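Local coordinates for protein AlyGC (PDB 5GKD) that probably cleaves alginate by beta-elimination, as a polysaccharide lyase of family 6 from a marine bacterium, at residues Arg264-Asn275 with Tyr303-Asn314. Residues are numbered along the deposited sequence; the frame is centred on the assembly and turned at random.
Sequences RVINRDQIIRNN and YHQVDNALIENN. With CO3 (carbonate ion), chain J.
Asn314 reaches across to Ile272 and Asn275 where two successive coils of a right-handed parallel beta-helix, the fold of this lyase family, stack with strands 271-273 and 310-312 in parallel register. With CG anti to its carbonyl carbon (chi1 -55°), the Asn314 amide turns towards the neighbouring coil and is used at both ends. ND2 gives an almost straight bond of 3.0 Å to Ile272 O, which also accepts Glu312 N from the opposite face of its carbonyl plane. OD1 takes two donors, Asn275 N at 2.8 Å and Asn275 ND2, and the two amide planes are nearly parallel, 6° apart. Were an alanine here, Asn275 N would probably lose its acceptor, Asn275 ND2 one of its two, and Ile272 O its second donor. The same pairing continues along the stack, since Asn275 OD1 accepts Asn250 N and Asn344 OD1 accepts Asn314 N: an asparagine stack inside the turns.

Between the strands, Ile272 N points straight at Leu310 O, 2.8 Å away. On the outer side Arg273 NE and Glu312 OE2 form a long salt bridge. At the preceding turn Asn308 ND2 meets Asp269 OD1 on its anti side, and one water links Asn267 O, Asp307 O and Gln270 N. At the far end both coils supply the carbonate pocket, completed by Glu214 and Arg240: Arg264 NH2 donates to carbonate O1 at 2.7 Å, and Tyr303 OH to carbonate O2 at 2.5 Å.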
loop_
_atom_site.group_PDB
_atom_site.type_symbol
_atom_site.label_atom_id
_atom_site.label_comp_id
_atom_site.label_asym_id
_atom_site.label_seq_id
_atom_site.Cartn_x
_atom_site.Cartn_y
_atom_site.Cartn_z
ATOM N N ARG A 264 -32.419 -17.127 3.031
ATOM C CA ARG A 264 -32.396 -16.405 4.302
ATOM C C ARG A 264 -33.548 -15.414 4.336
ATOM O O ARG A 264 -33.633 -14.514 3.486
ATOM C CB ARG A 264 -31.064 -15.671 4.518
ATOM C CG ARG A 264 -31.044 -14.826 5.800
ATOM C CD ARG A 264 -29.626 -14.550 6.297
ATOM N NE ARG A 264 -28.834 -13.805 5.313
ATOM C CZ ARG A 264 -28.106 -12.722 5.579
ATOM N NH1 ARG A 264 -28.042 -12.228 6.804
ATOM N NH2 ARG A 264 -27.425 -12.141 4.605
ATOM N N VAL A 265 -34.415 -15.568 5.331
ATOM C CA VAL A 265 -35.665 -14.835 5.433
ATOM C C VAL A 265 -35.513 -13.761 6.494
ATOM O O VAL A 265 -35.167 -14.059 7.640
ATOM C CB VAL A 265 -36.832 -15.774 5.778
ATOM C CG1 VAL A 265 -38.129 -14.995 5.813
ATOM C CG2 VAL A 265 -36.902 -16.894 4.767
ATOM N N ILE A 266 -35.819 -12.541 6.138
ATOM C CA ILE A 266 -35.837 -11.380 7.005
ATOM C C ILE A 266 -36.997 -10.555 6.500
ATOM O O ILE A 266 -37.391 -10.745 5.430
ATOM C CB ILE A 266 -34.549 -10.535 6.928
ATOM C CG1 ILE A 266 -33.305 -11.401 7.017
ATOM C CG2 ILE A 266 -34.570 -9.442 7.977
ATOM C CD1 ILE A 266 -32.056 -10.768 6.514
ATOM N N ASN A 267 -37.526 -9.647 7.284
ATOM C CA ASN A 267 -38.619 -8.770 6.911
ATOM C C ASN A 267 -40.025 -9.392 6.817
ATOM O O ASN A 267 -40.237 -10.463 7.263
ATOM C CB ASN A 267 -38.241 -7.872 5.729
ATOM C CG ASN A 267 -36.759 -7.514 5.709
ATOM O OD1 ASN A 267 -36.304 -6.762 6.495
ATOM N ND2 ASN A 267 -36.036 -8.128 4.875
ATOM N N ARG A 268 -40.962 -8.668 6.249
ATOM C CA ARG A 268 -42.341 -9.071 6.197
ATOM C C ARG A 268 -42.922 -9.613 4.945
ATOM O O ARG A 268 -42.475 -9.351 3.909
ATOM C CB ARG A 268 -43.237 -7.915 6.617
ATOM C CG ARG A 268 -42.609 -6.935 7.567
ATOM C CD ARG A 268 -43.620 -6.171 8.391
ATOM N NE ARG A 268 -44.544 -5.424 7.582
ATOM C CZ ARG A 268 -44.291 -4.239 7.060
ATOM N NH1 ARG A 268 -43.141 -3.647 7.267
ATOM N NH2 ARG A 268 -45.194 -3.643 6.344
ATOM N N ASP A 269 -43.986 -10.367 5.118
ATOM C CA ASP A 269 -44.768 -10.932 4.058
ATOM C C ASP A 269 -43.997 -11.682 2.990
ATOM O O ASP A 269 -44.325 -11.624 1.863
ATOM C CB ASP A 269 -45.642 -9.844 3.412
ATOM C CG ASP A 269 -46.467 -9.058 4.414
ATOM O OD1 ASP A 269 -47.059 -9.605 5.315
ATOM O OD2 ASP A 269 -46.541 -7.856 4.294
ATOM N N GLN A 270 -42.970 -12.386 3.374
ATOM C CA GLN A 270 -42.217 -13.141 2.377
ATOM C C GLN A 270 -42.894 -14.482 2.098
ATOM O O GLN A 270 -43.474 -15.098 2.996
ATOM C CB GLN A 270 -40.779 -13.357 2.845
ATOM C CG GLN A 270 -40.101 -12.119 3.477
ATOM C CD GLN A 270 -39.836 -10.958 2.500
ATOM O OE1 GLN A 270 -40.414 -10.878 1.412
ATOM N NE2 GLN A 270 -38.950 -10.055 2.904
ATOM N N ILE A 271 -42.829 -14.928 0.844
ATOM C CA ILE A 271 -43.303 -16.247 0.446
ATOM C C ILE A 271 -42.130 -17.044 -0.123
ATOM O O ILE A 271 -41.513 -16.636 -1.113
ATOM C CB ILE A 271 -44.453 -16.161 -0.567
ATOM C CG1 ILE A 271 -45.671 -15.494 0.064
ATOM C CG2 ILE A 271 -44.798 -17.539 -1.082
ATOM C CD1 ILE A 271 -46.739 -15.089 -0.950
ATOM N N ILE A 272 -41.824 -18.167 0.510
ATOM C CA ILE A 272 -40.748 -19.072 0.122
ATOM C C ILE A 272 -41.418 -20.414 -0.160
ATOM O O ILE A 272 -41.697 -21.185 0.766
ATOM C CB ILE A 272 -39.671 -19.211 1.210
ATOM C CG1 ILE A 272 -38.910 -17.898 1.449
ATOM C CG2 ILE A 272 -38.664 -20.282 0.832
ATOM C CD1 ILE A 272 -39.605 -16.904 2.274
ATOM N N ARG A 273 -41.699 -20.701 -1.430
ATOM C CA ARG A 273 -42.458 -21.884 -1.786
ATOM C C ARG A 273 -41.811 -22.611 -2.953
ATOM O O ARG A 273 -41.203 -22.007 -3.839
ATOM C CB ARG A 273 -43.912 -21.553 -2.150
ATOM C CG ARG A 273 -44.030 -20.730 -3.395
ATOM C CD ARG A 273 -45.424 -20.757 -4.000
ATOM N NE ARG A 273 -46.436 -20.261 -3.082
ATOM C CZ ARG A 273 -47.114 -19.124 -3.239
ATOM N NH1 ARG A 273 -46.910 -18.337 -4.300
ATOM N NH2 ARG A 273 -48.014 -18.788 -2.323
ATOM N N ASN A 274 -41.951 -23.932 -2.927
ATOM C CA ASN A 274 -41.574 -24.801 -4.039
ATOM C C ASN A 274 -40.095 -24.668 -4.422
ATOM O O ASN A 274 -39.742 -24.784 -5.591
ATOM C CB ASN A 274 -42.467 -24.543 -5.256
ATOM C CG ASN A 274 -42.571 -25.751 -6.143
ATOM O OD1 ASN A 274 -42.671 -26.859 -5.646
ATOM N ND2 ASN A 274 -42.503 -25.555 -7.461
ATOM N N ASN A 275 -39.216 -24.443 -3.454
ATOM C CA ASN A 275 -37.782 -24.416 -3.698
ATOM C C ASN A 275 -37.123 -25.738 -3.302
ATOM O O ASN A 275 -37.489 -26.365 -2.306
ATOM C CB ASN A 275 -37.114 -23.271 -2.929
ATOM C CG ASN A 275 -37.690 -21.923 -3.286
ATOM O OD1 ASN A 275 -37.417 -21.374 -4.362
ATOM N ND2 ASN A 275 -38.492 -21.377 -2.387
ATOM N N TYR A 303 -31.998 -4.825 10.669
ATOM C CA TYR A 303 -32.702 -6.082 10.493
ATOM C C TYR A 303 -34.147 -5.983 10.964
ATOM O O TYR A 303 -34.378 -5.722 12.085
ATOM C CB TYR A 303 -31.964 -7.225 11.206
ATOM C CG TYR A 303 -30.563 -7.535 10.729
ATOM C CD1 TYR A 303 -30.353 -8.403 9.677
ATOM C CD2 TYR A 303 -29.466 -6.969 11.318
ATOM C CE1 TYR A 303 -29.117 -8.714 9.268
ATOM C CE2 TYR A 303 -28.208 -7.267 10.894
ATOM C CZ TYR A 303 -28.036 -8.124 9.861
ATOM O OH TYR A 303 -26.799 -8.412 9.449
ATOM N N HIS A 304 -35.103 -6.181 10.082
ATOM C CA HIS A 304 -36.496 -6.088 10.448
ATOM C C HIS A 304 -37.077 -7.444 10.807
ATOM O O HIS A 304 -36.819 -8.414 10.145
ATOM C CB HIS A 304 -37.299 -5.382 9.379
ATOM C CG HIS A 304 -36.816 -4.011 9.084
ATOM N ND1 HIS A 304 -35.645 -3.770 8.427
ATOM C CD2 HIS A 304 -37.345 -2.802 9.360
ATOM C CE1 HIS A 304 -35.467 -2.482 8.310
ATOM N NE2 HIS A 304 -36.476 -1.869 8.876
ATOM N N GLN A 305 -37.854 -7.475 11.877
ATOM C CA GLN A 305 -38.424 -8.703 12.411
ATOM C C GLN A 305 -39.167 -9.485 11.335
ATOM O O GLN A 305 -39.897 -8.915 10.523
ATOM C CB GLN A 305 -39.370 -8.345 13.556
ATOM C CG GLN A 305 -40.148 -9.514 14.171
ATOM C CD GLN A 305 -41.096 -9.049 15.263
ATOM O OE1 GLN A 305 -41.837 -8.086 15.078
ATOM N NE2 GLN A 305 -41.065 -9.724 16.410
ATOM N N VAL A 306 -38.968 -10.800 11.322
ATOM C CA VAL A 306 -39.740 -11.648 10.424
ATOM C C VAL A 306 -41.191 -11.684 10.888
ATOM O O VAL A 306 -41.491 -12.020 12.039
ATOM C CB VAL A 306 -39.144 -13.061 10.357
ATOM C CG1 VAL A 306 -40.096 -13.983 9.643
ATOM C CG2 VAL A 306 -37.842 -13.027 9.623
ATOM N N ASP A 307 -42.098 -11.345 9.981
ATOM C CA ASP A 307 -43.512 -11.160 10.280
ATOM C C ASP A 307 -44.286 -11.682 9.085
ATOM O O ASP A 307 -44.090 -11.193 7.970
ATOM C CB ASP A 307 -43.808 -9.677 10.527
ATOM C CG ASP A 307 -45.230 -9.407 10.966
ATOM O OD1 ASP A 307 -46.052 -10.340 11.030
ATOM O OD2 ASP A 307 -45.519 -8.222 11.255
ATOM N N ASN A 308 -45.131 -12.693 9.306
ATOM C CA ASN A 308 -45.958 -13.262 8.245
ATOM C C ASN A 308 -45.106 -13.839 7.108
ATOM O O ASN A 308 -45.385 -13.633 5.926
ATOM C CB ASN A 308 -46.955 -12.218 7.721
ATOM C CG ASN A 308 -48.011 -12.812 6.811
ATOM O OD1 ASN A 308 -48.389 -13.961 6.956
ATOM N ND2 ASN A 308 -48.480 -12.026 5.861
ATOM N N ALA A 309 -44.052 -14.558 7.459
ATOM C CA ALA A 309 -43.390 -15.414 6.483
ATOM C C ALA A 309 -44.244 -16.644 6.191
ATOM O O ALA A 309 -44.968 -17.143 7.055
ATOM C CB ALA A 309 -42.016 -15.855 6.988
ATOM N N LEU A 310 -44.153 -17.135 4.960
ATOM C CA LEU A 310 -44.843 -18.351 4.535
ATOM C C LEU A 310 -43.835 -19.250 3.830
ATOM O O LEU A 310 -43.308 -18.894 2.770
ATOM C CB LEU A 310 -46.016 -18.015 3.618
ATOM C CG LEU A 310 -47.217 -18.952 3.434
ATOM C CD1 LEU A 310 -47.488 -19.102 1.951
ATOM C CD2 LEU A 310 -47.106 -20.311 4.112
ATOM N N ILE A 311 -43.564 -20.404 4.414
ATOM C CA ILE A 311 -42.512 -21.306 3.954
ATOM C C ILE A 311 -43.183 -22.647 3.665
ATOM O O ILE A 311 -43.431 -23.426 4.588
ATOM C CB ILE A 311 -41.389 -21.439 4.996
ATOM C CG1 ILE A 311 -40.863 -20.053 5.387
ATOM C CG2 ILE A 311 -40.282 -22.320 4.488
ATOM C CD1 ILE A 311 -39.789 -20.033 6.444
ATOM N N GLU A 312 -43.499 -22.932 2.400
ATOM C CA GLU A 312 -44.251 -24.147 2.126
ATOM C C GLU A 312 -43.726 -24.870 0.898
ATOM O O GLU A 312 -43.163 -24.268 -0.014
ATOM C CB GLU A 312 -45.768 -23.867 1.982
ATOM C CG GLU A 312 -46.188 -23.265 0.669
ATOM C CD GLU A 312 -47.545 -22.573 0.735
ATOM O OE1 GLU A 312 -48.295 -22.774 1.729
ATOM O OE2 GLU A 312 -47.833 -21.808 -0.211
ATOM N N ASN A 313 -43.904 -26.188 0.910
ATOM C CA ASN A 313 -43.571 -27.064 -0.219
ATOM C C ASN A 313 -42.125 -26.927 -0.686
ATOM O O ASN A 313 -41.827 -27.073 -1.868
ATOM C CB ASN A 313 -44.537 -26.833 -1.374
ATOM C CG ASN A 313 -45.920 -27.349 -1.051
ATOM O OD1 ASN A 313 -46.803 -26.592 -0.682
ATOM N ND2 ASN A 313 -46.096 -28.659 -1.157
ATOM N N ASN A 314 -41.210 -26.690 0.236
ATOM C CA ASN A 314 -39.800 -26.783 -0.081
ATOM C C ASN A 314 -39.258 -28.170 0.251
ATOM O O ASN A 314 -39.711 -28.842 1.181
ATOM C CB ASN A 314 -39.031 -25.696 0.669
ATOM C CG ASN A 314 -39.584 -24.325 0.377
ATOM O OD1 ASN A 314 -39.434 -23.809 -0.736
ATOM N ND2 ASN A 314 -40.285 -23.752 1.341
HETATM C C CO3 J . -26.108 -8.790 5.923
HETATM O O1 CO3 J . -26.306 -9.685 4.996
HETATM O O2 CO3 J . -26.287 -9.264 7.120
HETATM O O3 CO3 J . -25.779 -7.509 5.620
HETATM O O HOH W 1 -41.823 -12.577 6.176
HETATM O O HOH W 2 -33.925 -5.455 7.327
HETATM O O HOH W 3 -46.166 -14.335 3.571
#